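Local coordinates for protein VIN1 (Oscarella pearsei, PDB 6BFI) that binds actin filaments and may play a role in cell-cell adhesion, as a member of the vinculin/alpha-catenin family, at residues M1-F5 with I116-D121; E73-M78 with D121-C125; Q201-L205 with V234-L238; E324-I328 with A353-L357; I328-L332 with A348-A352. One frame throughout, in Å; residues are numbered along the deposited sequence.

Contact 1 of 5, residues M1-F5 with I116-D121; sequences MPVKF and INGMSD
Val3 and Lys4 press against Ser120, and this is the tight part of the contact between the extended N-terminal residues 1-5 and the helical segment 116-121. The backbone N of Lys4 donates to Ser120 OG at 3.0 Å, a bent bond with an N-H...O angle of 139°. Ser120 can receive it because its OG stands anti to its own backbone N (chi1 172°), pointing at the incoming chain. A small hydroxyl suits this place: it accepts from the passing backbone N-H, while its CB lies 3.8 Å from Val3 CG2. The same methyl reaches Ile116 CG2 at 4.2 Å, so the branched valine is wedged along one side of the helix. A water then completes the polar seam, accepting from Val3 N and donating to Asn117 OD1, each at 2.9 Å. The N-terminal end is much looser. Met1 is exposed and poorly ordered; its side chain crosses Asp121 at about a right angle, with Met1 CB 3.4 Å from Asp121 OD1 and no hydrogen bond between the two residues. Lys4 sends its ammonium away, to Thr252. Around Val3 and Ser120, Ile14 of helix 8-32 touches both, while Leu773 of helix 763-778 and Met795 of helix 786-817 reach Val3, an arrangement consistent with the head-tail packing of closed vinculin.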
# COMPACT_ATOMS: atom_id res chain seq x y z
N MET A 1 -3.71 16.95 -26.96
CA MET A 1 -3.64 17.42 -25.57
C MET A 1 -4.89 17.01 -24.81
O MET A 1 -5.92 17.69 -24.87
CB MET A 1 -3.45 18.93 -25.53
CG MET A 1 -2.21 19.42 -26.27
SD MET A 1 -2.54 20.90 -27.23
CE MET A 1 -3.87 20.33 -28.29
N PRO A 2 -4.81 15.90 -24.08
CA PRO A 2 -5.99 15.39 -23.37
C PRO A 2 -6.39 16.29 -22.21
O PRO A 2 -5.61 17.10 -21.71
CB PRO A 2 -5.54 14.01 -22.86
CG PRO A 2 -4.32 13.68 -23.67
CD PRO A 2 -3.66 14.99 -23.97
N VAL A 3 -7.65 16.13 -21.79
CA VAL A 3 -8.15 16.88 -20.65
C VAL A 3 -7.43 16.42 -19.39
O VAL A 3 -7.08 15.24 -19.24
CB VAL A 3 -9.68 16.71 -20.52
CG1 VAL A 3 -10.05 15.25 -20.34
CG2 VAL A 3 -10.23 17.57 -19.39
N LYS A 4 -7.19 17.36 -18.48
CA LYS A 4 -6.43 17.10 -17.27
C LYS A 4 -7.25 17.43 -16.03
O LYS A 4 -8.08 18.35 -16.04
CB LYS A 4 -5.12 17.91 -17.25
CG LYS A 4 -4.17 17.60 -18.39
CD LYS A 4 -3.65 16.17 -18.30
CE LYS A 4 -2.66 15.88 -19.41
NZ LYS A 4 -2.07 14.51 -19.28
N PHE A 5 -7.02 16.66 -14.96
CA PHE A 5 -7.65 16.94 -13.67
C PHE A 5 -6.74 16.54 -12.51
O PHE A 5 -7.23 16.13 -11.46
CB PHE A 5 -9.00 16.23 -13.53
CG PHE A 5 -9.24 15.17 -14.56
CD1 PHE A 5 -8.57 13.96 -14.51
CD2 PHE A 5 -10.16 15.37 -15.58
CE1 PHE A 5 -8.79 12.97 -15.46
CE2 PHE A 5 -10.39 14.40 -16.54
CZ PHE A 5 -9.71 13.20 -16.48
N ILE A 116 -14.41 22.09 -23.04
CA ILE A 116 -13.79 21.24 -22.02
C ILE A 116 -12.29 21.13 -22.28
O ILE A 116 -11.46 21.50 -21.43
CB ILE A 116 -14.46 19.86 -21.99
CG1 ILE A 116 -15.96 20.00 -21.77
CG2 ILE A 116 -13.84 18.99 -20.91
CD1 ILE A 116 -16.71 18.68 -21.83
N ASN A 117 -11.91 20.62 -23.45
CA ASN A 117 -10.49 20.47 -23.77
C ASN A 117 -9.79 21.83 -23.77
O ASN A 117 -8.65 21.95 -23.31
CB ASN A 117 -10.33 19.78 -25.12
CG ASN A 117 -10.73 18.32 -25.08
OD1 ASN A 117 -10.70 17.68 -24.03
ND2 ASN A 117 -11.10 17.77 -26.24
N GLY A 118 -10.47 22.86 -24.27
CA GLY A 118 -9.86 24.18 -24.34
C GLY A 118 -9.60 24.79 -22.98
O GLY A 118 -8.54 25.36 -22.74
N MET A 119 -10.58 24.70 -22.07
CA MET A 119 -10.34 25.14 -20.70
C MET A 119 -9.20 24.35 -20.07
O MET A 119 -8.33 24.92 -19.40
CB MET A 119 -11.62 25.00 -19.87
CG MET A 119 -12.62 26.12 -20.07
SD MET A 119 -14.17 25.85 -19.18
CE MET A 119 -14.29 27.37 -18.24
N SER A 120 -9.18 23.03 -20.30
CA SER A 120 -8.09 22.21 -19.78
C SER A 120 -6.73 22.73 -20.23
O SER A 120 -5.82 22.91 -19.42
CB SER A 120 -8.27 20.76 -20.21
OG SER A 120 -7.12 20.00 -19.86
N ASP A 121 -6.58 22.99 -21.53
CA ASP A 121 -5.30 23.49 -22.03
C ASP A 121 -4.98 24.87 -21.47
O ASP A 121 -3.83 25.17 -21.13
CB ASP A 121 -5.30 23.51 -23.56
CG ASP A 121 -5.49 22.13 -24.16
OD1 ASP A 121 -5.13 21.14 -23.50
OD2 ASP A 121 -5.99 22.05 -25.30
O HOH W 1 -9.52 15.07 -23.68

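Contact 2 of 5, residues E73-M78 with D121-C125; sequences ELPPSM and DLLMC
Leu122 pushes its side chain between Leu74, Ser77 and Met78. From CB the chain leads across toward helix 68-97, its chi1 of -113° lying well off a staggered value. CG comes next, 4.2 Å from Ser77 OG. CD2 does most of the touching: it is 3.6 Å from Leu74 CD1, 3.6 Å from Ser77 OG and 3.7 Å from Met78 CG, whose chain runs roughly at right angles to the leucine; the other methyl, CD1, makes none of these contacts. Val55 and Ala58 of helix 41-59 and Val81 also pack on Leu122, as befits a branched aliphatic residue in a helical bundle. One turn on, Cys125 SG lies 4.0 Å from Leu74 CD1, a compact sulfur between the antiparallel helices. Glu73 skirts the edge of the contact and spends its charge on a salt bridge to Arg128. Ser77 OG donates to Leu74 O at 2.8 Å, tilted 28° from the carbonyl plane; that oxygen also accepts from Met78 N, just past the kink at Pro75 and Pro76. With its proton given to Leu74 O, the serine hydroxyl can lie against a Leu122 methyl, and the segments are joined by apolar packing without any hydrogen bond between them.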
# COMPACT_ATOMS: atom_id res chain seq x y z
N GLU A 73 2.55 30.17 -25.47
CA GLU A 73 1.55 29.11 -25.52
C GLU A 73 0.15 29.58 -25.14
O GLU A 73 -0.82 28.86 -25.40
CB GLU A 73 1.95 27.96 -24.59
CG GLU A 73 3.23 27.24 -25.01
CD GLU A 73 3.74 26.30 -23.94
OE1 GLU A 73 3.07 26.18 -22.89
OE2 GLU A 73 4.82 25.70 -24.14
N LEU A 74 0.01 30.77 -24.55
CA LEU A 74 -1.31 31.22 -24.10
C LEU A 74 -2.25 31.59 -25.25
O LEU A 74 -3.40 31.10 -25.26
CB LEU A 74 -1.14 32.37 -23.10
CG LEU A 74 -2.38 32.94 -22.41
CD1 LEU A 74 -3.04 31.88 -21.55
CD2 LEU A 74 -2.01 34.16 -21.59
N PRO A 75 -1.86 32.42 -26.22
CA PRO A 75 -2.84 32.92 -27.21
C PRO A 75 -3.53 31.80 -27.99
O PRO A 75 -4.76 31.86 -28.16
CB PRO A 75 -1.99 33.81 -28.13
CG PRO A 75 -0.90 34.29 -27.26
CD PRO A 75 -0.57 33.13 -26.35
N PRO A 76 -2.80 30.79 -28.51
CA PRO A 76 -3.51 29.75 -29.28
C PRO A 76 -4.60 29.05 -28.49
O PRO A 76 -5.70 28.82 -29.01
CB PRO A 76 -2.38 28.79 -29.68
CG PRO A 76 -1.17 29.63 -29.69
CD PRO A 76 -1.34 30.56 -28.53
N SER A 77 -4.33 28.70 -27.23
CA SER A 77 -5.36 28.06 -26.41
C SER A 77 -6.51 29.01 -26.12
O SER A 77 -7.68 28.60 -26.13
CB SER A 77 -4.74 27.54 -25.11
OG SER A 77 -4.07 28.57 -24.41
N MET A 78 -6.20 30.30 -25.88
CA MET A 78 -7.26 31.28 -25.66
C MET A 78 -8.21 31.35 -26.85
O MET A 78 -9.43 31.19 -26.71
CB MET A 78 -6.66 32.65 -25.36
CG MET A 78 -5.99 32.77 -24.00
SD MET A 78 -5.63 34.48 -23.54
CE MET A 78 -4.58 35.00 -24.90
N ASP A 121 -6.58 22.99 -21.53
CA ASP A 121 -5.30 23.49 -22.03
C ASP A 121 -4.98 24.87 -21.47
O ASP A 121 -3.83 25.17 -21.13
CB ASP A 121 -5.30 23.51 -23.56
CG ASP A 121 -5.49 22.13 -24.16
OD1 ASP A 121 -5.13 21.14 -23.50
OD2 ASP A 121 -5.99 22.05 -25.30
N LEU A 122 -6.01 25.73 -21.37
CA LEU A 122 -5.81 27.07 -20.83
C LEU A 122 -5.21 27.02 -19.43
O LEU A 122 -4.26 27.75 -19.13
CB LEU A 122 -7.14 27.82 -20.82
CG LEU A 122 -7.25 29.02 -21.76
CD1 LEU A 122 -8.51 29.81 -21.47
CD2 LEU A 122 -6.02 29.90 -21.63
N LEU A 123 -5.76 26.18 -18.56
CA LEU A 123 -5.16 26.03 -17.24
C LEU A 123 -3.85 25.26 -17.29
O LEU A 123 -3.00 25.44 -16.41
CB LEU A 123 -6.15 25.34 -16.30
CG LEU A 123 -7.45 26.11 -16.04
CD1 LEU A 123 -8.50 25.21 -15.40
CD2 LEU A 123 -7.19 27.33 -15.17
N MET A 124 -3.65 24.44 -18.33
CA MET A 124 -2.49 23.55 -18.38
C MET A 124 -1.21 24.26 -18.80
O MET A 124 -0.12 23.83 -18.41
CB MET A 124 -2.76 22.38 -19.32
CG MET A 124 -3.20 21.12 -18.60
SD MET A 124 -2.11 20.68 -17.24
CE MET A 124 -0.56 20.41 -18.09
N CYS A 125 -1.29 25.32 -19.61
CA CYS A 125 -0.07 26.06 -19.90
C CYS A 125 0.44 26.78 -18.65
O CYS A 125 1.65 26.85 -18.41
CB CYS A 125 -0.28 27.03 -21.07
SG CYS A 125 -1.68 28.16 -20.93

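Contact 3 of 5, residues Q201-L205 with V234-L238; sequences QIPIL and VIQKL
Gln201 lies across Lys237 at about a right angle, amide group against aliphatic chain, with Gln201 CD 3.4 Å from Lys237 CD. The bend at chi2 of Gln201 (-52°) folds the amide over the lysine methylenes and brings OE1 to 3.5 Å from Val234 CG1. A glutamine suits this place: its CB packs on Leu238 CD2 while its polar end rides on the alkyl part of a lysine. That lysine can lend its methylenes because they run straight out before the turn at chi3, and its NZ goes on to hydrogen-bond with Tyr233 OH. Val234 is a fork between two neighbours. Its CG1 meets Leu205 CB at 3.6 Å, and its CG2 meets Ile204 CG2, the isoleucine side chain standing roughly perpendicular to the valine. The helices 185-215 and 224-249 that carry these residues form an antiparallel pair in one of the protein's helical bundles, their short segments running 155° apart with axes 9.8 Å from each other. On the buried side Leu205 splits its methyls between two partners, which it meets at a slant: CD1 lies 3.6 Å from Ile235 CG1, and CD2 is 3.7 Å from Leu238 CD1. Leu238 CD1 is in turn met by Ile202 CD1, arriving at nearly a right angle. Tyr471 of helix 466-493 touches Ile204 and Val234, whereas Ile235 faces Ala148 and Lys149.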
# COMPACT_ATOMS: atom_id res chain seq x y z
N GLN A 201 18.04 14.25 5.85
CA GLN A 201 19.37 13.96 5.32
C GLN A 201 20.32 15.15 5.31
O GLN A 201 21.53 14.94 5.22
CB GLN A 201 19.26 13.39 3.90
CG GLN A 201 18.77 11.96 3.84
CD GLN A 201 19.58 11.03 4.74
OE1 GLN A 201 20.77 10.83 4.52
NE2 GLN A 201 18.92 10.47 5.74
N ILE A 202 19.81 16.39 5.38
CA ILE A 202 20.71 17.55 5.37
C ILE A 202 21.74 17.50 6.51
O ILE A 202 22.96 17.55 6.23
CB ILE A 202 19.91 18.86 5.40
CG1 ILE A 202 19.15 19.05 4.09
CG2 ILE A 202 20.83 20.04 5.66
CD1 ILE A 202 20.04 18.98 2.88
N PRO A 203 21.33 17.42 7.78
CA PRO A 203 22.35 17.42 8.85
C PRO A 203 23.25 16.20 8.82
O PRO A 203 24.39 16.28 9.28
CB PRO A 203 21.51 17.48 10.13
CG PRO A 203 20.22 16.85 9.76
CD PRO A 203 19.97 17.26 8.34
N ILE A 204 22.76 15.08 8.29
CA ILE A 204 23.63 13.92 8.10
C ILE A 204 24.74 14.26 7.12
O ILE A 204 25.90 13.89 7.32
CB ILE A 204 22.81 12.70 7.64
CG1 ILE A 204 21.51 12.59 8.44
CG2 ILE A 204 23.63 11.43 7.76
CD1 ILE A 204 21.70 12.54 9.93
N LEU A 205 24.39 14.96 6.04
CA LEU A 205 25.38 15.36 5.06
C LEU A 205 26.43 16.27 5.68
O LEU A 205 27.64 16.01 5.57
CB LEU A 205 24.70 16.05 3.88
CG LEU A 205 25.65 16.64 2.83
CD1 LEU A 205 26.61 15.57 2.33
CD2 LEU A 205 24.87 17.25 1.68
N VAL A 234 25.36 9.91 1.38
CA VAL A 234 24.31 10.86 1.72
C VAL A 234 24.02 11.78 0.53
O VAL A 234 22.86 12.13 0.26
CB VAL A 234 24.69 11.65 2.98
CG1 VAL A 234 23.57 12.62 3.36
CG2 VAL A 234 24.98 10.70 4.14
N ILE A 235 25.07 12.18 -0.19
CA ILE A 235 24.87 13.01 -1.38
C ILE A 235 24.01 12.29 -2.40
O ILE A 235 23.15 12.89 -3.05
CB ILE A 235 26.23 13.43 -1.98
CG1 ILE A 235 27.06 14.19 -0.95
CG2 ILE A 235 26.02 14.28 -3.22
CD1 ILE A 235 28.45 14.54 -1.42
N GLN A 236 24.23 10.98 -2.57
CA GLN A 236 23.46 10.23 -3.55
C GLN A 236 22.02 10.03 -3.08
O GLN A 236 21.09 10.06 -3.89
CB GLN A 236 24.12 8.88 -3.84
CG GLN A 236 24.80 8.81 -5.20
CD GLN A 236 23.83 8.97 -6.36
OE1 GLN A 236 22.63 8.75 -6.22
NE2 GLN A 236 24.36 9.37 -7.52
N LYS A 237 21.81 9.81 -1.78
CA LYS A 237 20.45 9.70 -1.27
C LYS A 237 19.68 11.00 -1.51
O LYS A 237 18.53 10.97 -1.97
CB LYS A 237 20.47 9.34 0.22
CG LYS A 237 19.08 9.23 0.83
CD LYS A 237 19.11 8.70 2.26
CE LYS A 237 19.41 7.21 2.31
NZ LYS A 237 19.31 6.66 3.69
N LEU A 238 20.30 12.14 -1.22
CA LEU A 238 19.66 13.42 -1.50
C LEU A 238 19.40 13.59 -3.00
O LEU A 238 18.31 14.02 -3.40
CB LEU A 238 20.52 14.57 -0.98
CG LEU A 238 20.44 14.87 0.52
CD1 LEU A 238 21.58 15.79 0.94
CD2 LEU A 238 19.10 15.49 0.86

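Contact 4 of 5, residues E324-I328 with A353-L357; sequences ELDQI and AAVKL
The carboxylate of Glu324 has the Lys356 methylenes over one of its faces, with Lys356 CD displaced toward Glu324 OE1, 3.9 Å from it, and CE about equally near both oxygens. The charges do not join, for Lys356 NZ stays 4.4 Å from Glu324 OE1 and makes its salt bridge with Glu359. Such long residues suit the solvent-facing margin, where aliphatic stems pack and charged ends can turn outward. Beneath them Leu325 enters the gap between the helices. Its CD2 rests 3.7 Å from Ala353 O and also on Lys356 CB, while its CD1 meets Leu357 CD1 at 3.9 Å, the two leucines roughly perpendicular. Helices 312-338 and 344-375 form an antiparallel hairpin here, the segments inclined at 161°, and helices 268-283 and 289-306 close a bundle around it: Ile299 touches Leu325, and Phe275 and Ala278 touch Leu357. Putting a serine in place of Leu325 would remove both methyls and is likely to open a gap beside Leu357 and the stem of Lys356. Ile328 uses its two branches separately. Its CG2, placed anti to the backbone N, comes 3.7 Å from Ala353 CB, whose small size admits it, and its CD1 reaches Lys356 CG at 4.1 Å.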
# COMPACT_ATOMS: atom_id res chain seq x y z
N GLU A 324 0.90 -35.40 1.99
CA GLU A 324 -0.40 -35.94 2.36
C GLU A 324 -1.49 -35.39 1.44
O GLU A 324 -2.34 -36.15 0.96
CB GLU A 324 -0.72 -35.60 3.82
CG GLU A 324 -2.05 -36.14 4.30
CD GLU A 324 -2.34 -35.79 5.75
OE1 GLU A 324 -2.08 -34.64 6.15
OE2 GLU A 324 -2.82 -36.68 6.49
N LEU A 325 -1.46 -34.08 1.18
CA LEU A 325 -2.45 -33.49 0.29
C LEU A 325 -2.32 -34.04 -1.13
O LEU A 325 -3.33 -34.28 -1.80
CB LEU A 325 -2.32 -31.97 0.30
CG LEU A 325 -3.23 -31.26 1.30
CD1 LEU A 325 -2.73 -29.85 1.59
CD2 LEU A 325 -4.66 -31.22 0.77
N ASP A 326 -1.08 -34.24 -1.60
CA ASP A 326 -0.90 -34.85 -2.92
C ASP A 326 -1.48 -36.25 -2.97
O ASP A 326 -2.11 -36.64 -3.96
CB ASP A 326 0.59 -34.87 -3.28
CG ASP A 326 0.97 -33.79 -4.27
OD1 ASP A 326 0.14 -33.48 -5.15
OD2 ASP A 326 2.09 -33.26 -4.17
N GLN A 327 -1.30 -37.03 -1.90
CA GLN A 327 -1.88 -38.37 -1.85
C GLN A 327 -3.40 -38.31 -1.91
O GLN A 327 -4.04 -39.07 -2.65
CB GLN A 327 -1.41 -39.11 -0.60
CG GLN A 327 -1.86 -40.55 -0.53
CD GLN A 327 -1.22 -41.42 -1.60
OE1 GLN A 327 -0.16 -41.08 -2.14
NE2 GLN A 327 -1.86 -42.54 -1.91
N ILE A 328 -4.01 -37.40 -1.13
CA ILE A 328 -5.46 -37.24 -1.18
C ILE A 328 -5.90 -36.86 -2.59
O ILE A 328 -6.95 -37.31 -3.07
CB ILE A 328 -5.91 -36.19 -0.15
CG1 ILE A 328 -5.65 -36.70 1.27
CG2 ILE A 328 -7.39 -35.87 -0.32
CD1 ILE A 328 -6.21 -35.80 2.36
N ALA A 353 -9.88 -33.00 2.31
CA ALA A 353 -8.82 -32.25 1.65
C ALA A 353 -8.92 -30.76 1.96
O ALA A 353 -7.90 -30.08 2.13
CB ALA A 353 -8.85 -32.48 0.14
N ALA A 354 -10.15 -30.24 2.04
CA ALA A 354 -10.33 -28.84 2.40
C ALA A 354 -9.80 -28.56 3.80
O ALA A 354 -9.09 -27.57 4.02
CB ALA A 354 -11.81 -28.46 2.29
N VAL A 355 -10.15 -29.43 4.75
CA VAL A 355 -9.64 -29.27 6.11
C VAL A 355 -8.11 -29.31 6.12
O VAL A 355 -7.46 -28.48 6.77
CB VAL A 355 -10.24 -30.35 7.03
CG1 VAL A 355 -9.75 -30.18 8.46
CG2 VAL A 355 -11.76 -30.30 6.98
N LYS A 356 -7.52 -30.25 5.38
CA LYS A 356 -6.07 -30.33 5.32
C LYS A 356 -5.46 -29.09 4.68
O LYS A 356 -4.33 -28.71 5.01
CB LYS A 356 -5.64 -31.58 4.56
CG LYS A 356 -5.97 -32.88 5.28
CD LYS A 356 -5.45 -32.85 6.70
CE LYS A 356 -5.89 -34.06 7.49
NZ LYS A 356 -5.48 -33.95 8.92
N LEU A 357 -6.18 -28.45 3.76
CA LEU A 357 -5.68 -27.22 3.15
C LEU A 357 -5.71 -26.07 4.15
O LEU A 357 -4.78 -25.25 4.18
CB LEU A 357 -6.49 -26.89 1.90
CG LEU A 357 -5.82 -25.98 0.87
CD1 LEU A 357 -4.39 -26.42 0.63
CD2 LEU A 357 -6.61 -26.01 -0.43

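Contact 5 of 5, residues I328-L332 with A348-A352; sequences ILKEL and ALAHA
Ile328-Leu332 and Ala348-Ala352 are antiparallel helical segments inclined at 160°, with axes 10.2 Å apart and the CA atoms of Leu332 and Leu349 the nearest pair. Those two leucines run alongside each other, pointing opposite ways, so that their branches overlap along their length: Leu332 CD2 lies 3.8 Å from Leu349 CD2 and equally close to Leu349 CB. Leu349 stretches across because its CG stands anti to the backbone N (chi1 -171°), and its two methyls then part. CD1 goes to Ile328 CG2 at 4.0 Å; CD2 also touches Glu331 CB at 3.8 Å, the glutamate, a solvent-exposed residue, offering its CB methylene. Leu332 CD1 passes on to Ala350, resting 4.0 Å from its CA, where the small alanine suits the approach. With an alanine replacing Leu332, Leu349 would probably lose its overlapping partner and its isobutyl end would be freer to turn. Ile287, in a loop, packs on both Leu332 and Ala350, and Leu282 of helix 268-283 touches Ala350. This interlocking of leucines, with alanine where a methyl nears the helix backbone, is the apolar core of an antiparallel helical bundle, here toward the connection between helices 312-338 and 344-375.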
# COMPACT_ATOMS: atom_id res chain seq x y z
N ILE A 328 -4.01 -37.40 -1.13
CA ILE A 328 -5.46 -37.24 -1.18
C ILE A 328 -5.90 -36.86 -2.59
O ILE A 328 -6.95 -37.31 -3.07
CB ILE A 328 -5.91 -36.19 -0.15
CG1 ILE A 328 -5.65 -36.70 1.27
CG2 ILE A 328 -7.39 -35.87 -0.32
CD1 ILE A 328 -6.21 -35.80 2.36
N LEU A 329 -5.10 -36.04 -3.28
CA LEU A 329 -5.45 -35.66 -4.65
C LEU A 329 -5.42 -36.86 -5.59
O LEU A 329 -6.32 -37.03 -6.42
CB LEU A 329 -4.51 -34.56 -5.15
CG LEU A 329 -5.06 -33.14 -5.09
CD1 LEU A 329 -5.57 -32.80 -3.70
CD2 LEU A 329 -4.01 -32.13 -5.54
N LYS A 330 -4.39 -37.70 -5.46
CA LYS A 330 -4.34 -38.91 -6.28
C LYS A 330 -5.54 -39.81 -6.01
O LYS A 330 -6.12 -40.38 -6.94
CB LYS A 330 -3.03 -39.66 -6.01
CG LYS A 330 -1.79 -38.84 -6.31
CD LYS A 330 -0.61 -39.28 -5.46
CE LYS A 330 0.55 -38.30 -5.56
NZ LYS A 330 1.65 -38.63 -4.62
N GLU A 331 -5.93 -39.94 -4.74
CA GLU A 331 -7.10 -40.75 -4.40
C GLU A 331 -8.37 -40.16 -5.01
O GLU A 331 -9.22 -40.90 -5.53
CB GLU A 331 -7.24 -40.86 -2.88
CG GLU A 331 -6.14 -41.68 -2.23
CD GLU A 331 -6.24 -41.71 -0.71
OE1 GLU A 331 -6.26 -40.62 -0.10
OE2 GLU A 331 -6.30 -42.82 -0.14
N LEU A 332 -8.52 -38.84 -4.97
CA LEU A 332 -9.70 -38.21 -5.57
C LEU A 332 -9.73 -38.41 -7.08
O LEU A 332 -10.80 -38.66 -7.65
CB LEU A 332 -9.73 -36.72 -5.23
CG LEU A 332 -10.33 -36.34 -3.88
CD1 LEU A 332 -10.18 -34.85 -3.63
CD2 LEU A 332 -11.80 -36.75 -3.82
N ALA A 348 -16.80 -36.51 0.80
CA ALA A 348 -16.18 -36.54 2.12
C ALA A 348 -14.67 -36.47 2.01
O ALA A 348 -14.01 -35.82 2.84
CB ALA A 348 -16.61 -37.81 2.87
N LEU A 349 -14.09 -37.13 1.00
CA LEU A 349 -12.65 -37.04 0.79
C LEU A 349 -12.25 -35.63 0.37
O LEU A 349 -11.20 -35.12 0.80
CB LEU A 349 -12.22 -38.06 -0.26
CG LEU A 349 -10.72 -38.27 -0.47
CD1 LEU A 349 -10.03 -38.59 0.85
CD2 LEU A 349 -10.48 -39.38 -1.48
N ALA A 350 -13.07 -34.97 -0.45
CA ALA A 350 -12.79 -33.60 -0.84
C ALA A 350 -12.89 -32.65 0.35
O ALA A 350 -12.08 -31.73 0.48
CB ALA A 350 -13.74 -33.16 -1.96
N HIS A 351 -13.88 -32.86 1.21
CA HIS A 351 -14.01 -32.04 2.41
C HIS A 351 -12.82 -32.24 3.34
O HIS A 351 -12.30 -31.27 3.92
CB HIS A 351 -15.32 -32.36 3.12
CG HIS A 351 -15.67 -31.40 4.22
ND1 HIS A 351 -15.08 -31.45 5.46
CD2 HIS A 351 -16.56 -30.38 4.26
CE1 HIS A 351 -15.58 -30.49 6.22
NE2 HIS A 351 -16.48 -29.83 5.52
N ALA A 352 -12.37 -33.48 3.49
CA ALA A 352 -11.16 -33.74 4.26
C ALA A 352 -9.96 -33.03 3.64
O ALA A 352 -9.10 -32.50 4.37
CB ALA A 352 -10.90 -35.24 4.36

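How the contacts relate
The five contacts all belong to a helical, strand-free architecture and fall into three separate places. Contacts 1 and 2 are neighbours, with centres 10 Å apart; they share helix 102-145 and Asp121, touch through Lys4 and Met124, and have segments that alternate along the chain. Contact 3 follows in sequence, its centre about 39 Å from each of theirs. Contacts 4 and 5 come next, only 7 Å apart between centres, joined at Ile328 as successive parts of one antiparallel pair, helices 312-338 and 344-375. The centres of contacts 2 and 4 are about 66 Å apart, on opposite sides of the chain's centre. Locally packed bundles thus build a large, multi-bundle protein, while contact 1 brings its N-terminus beside late helices.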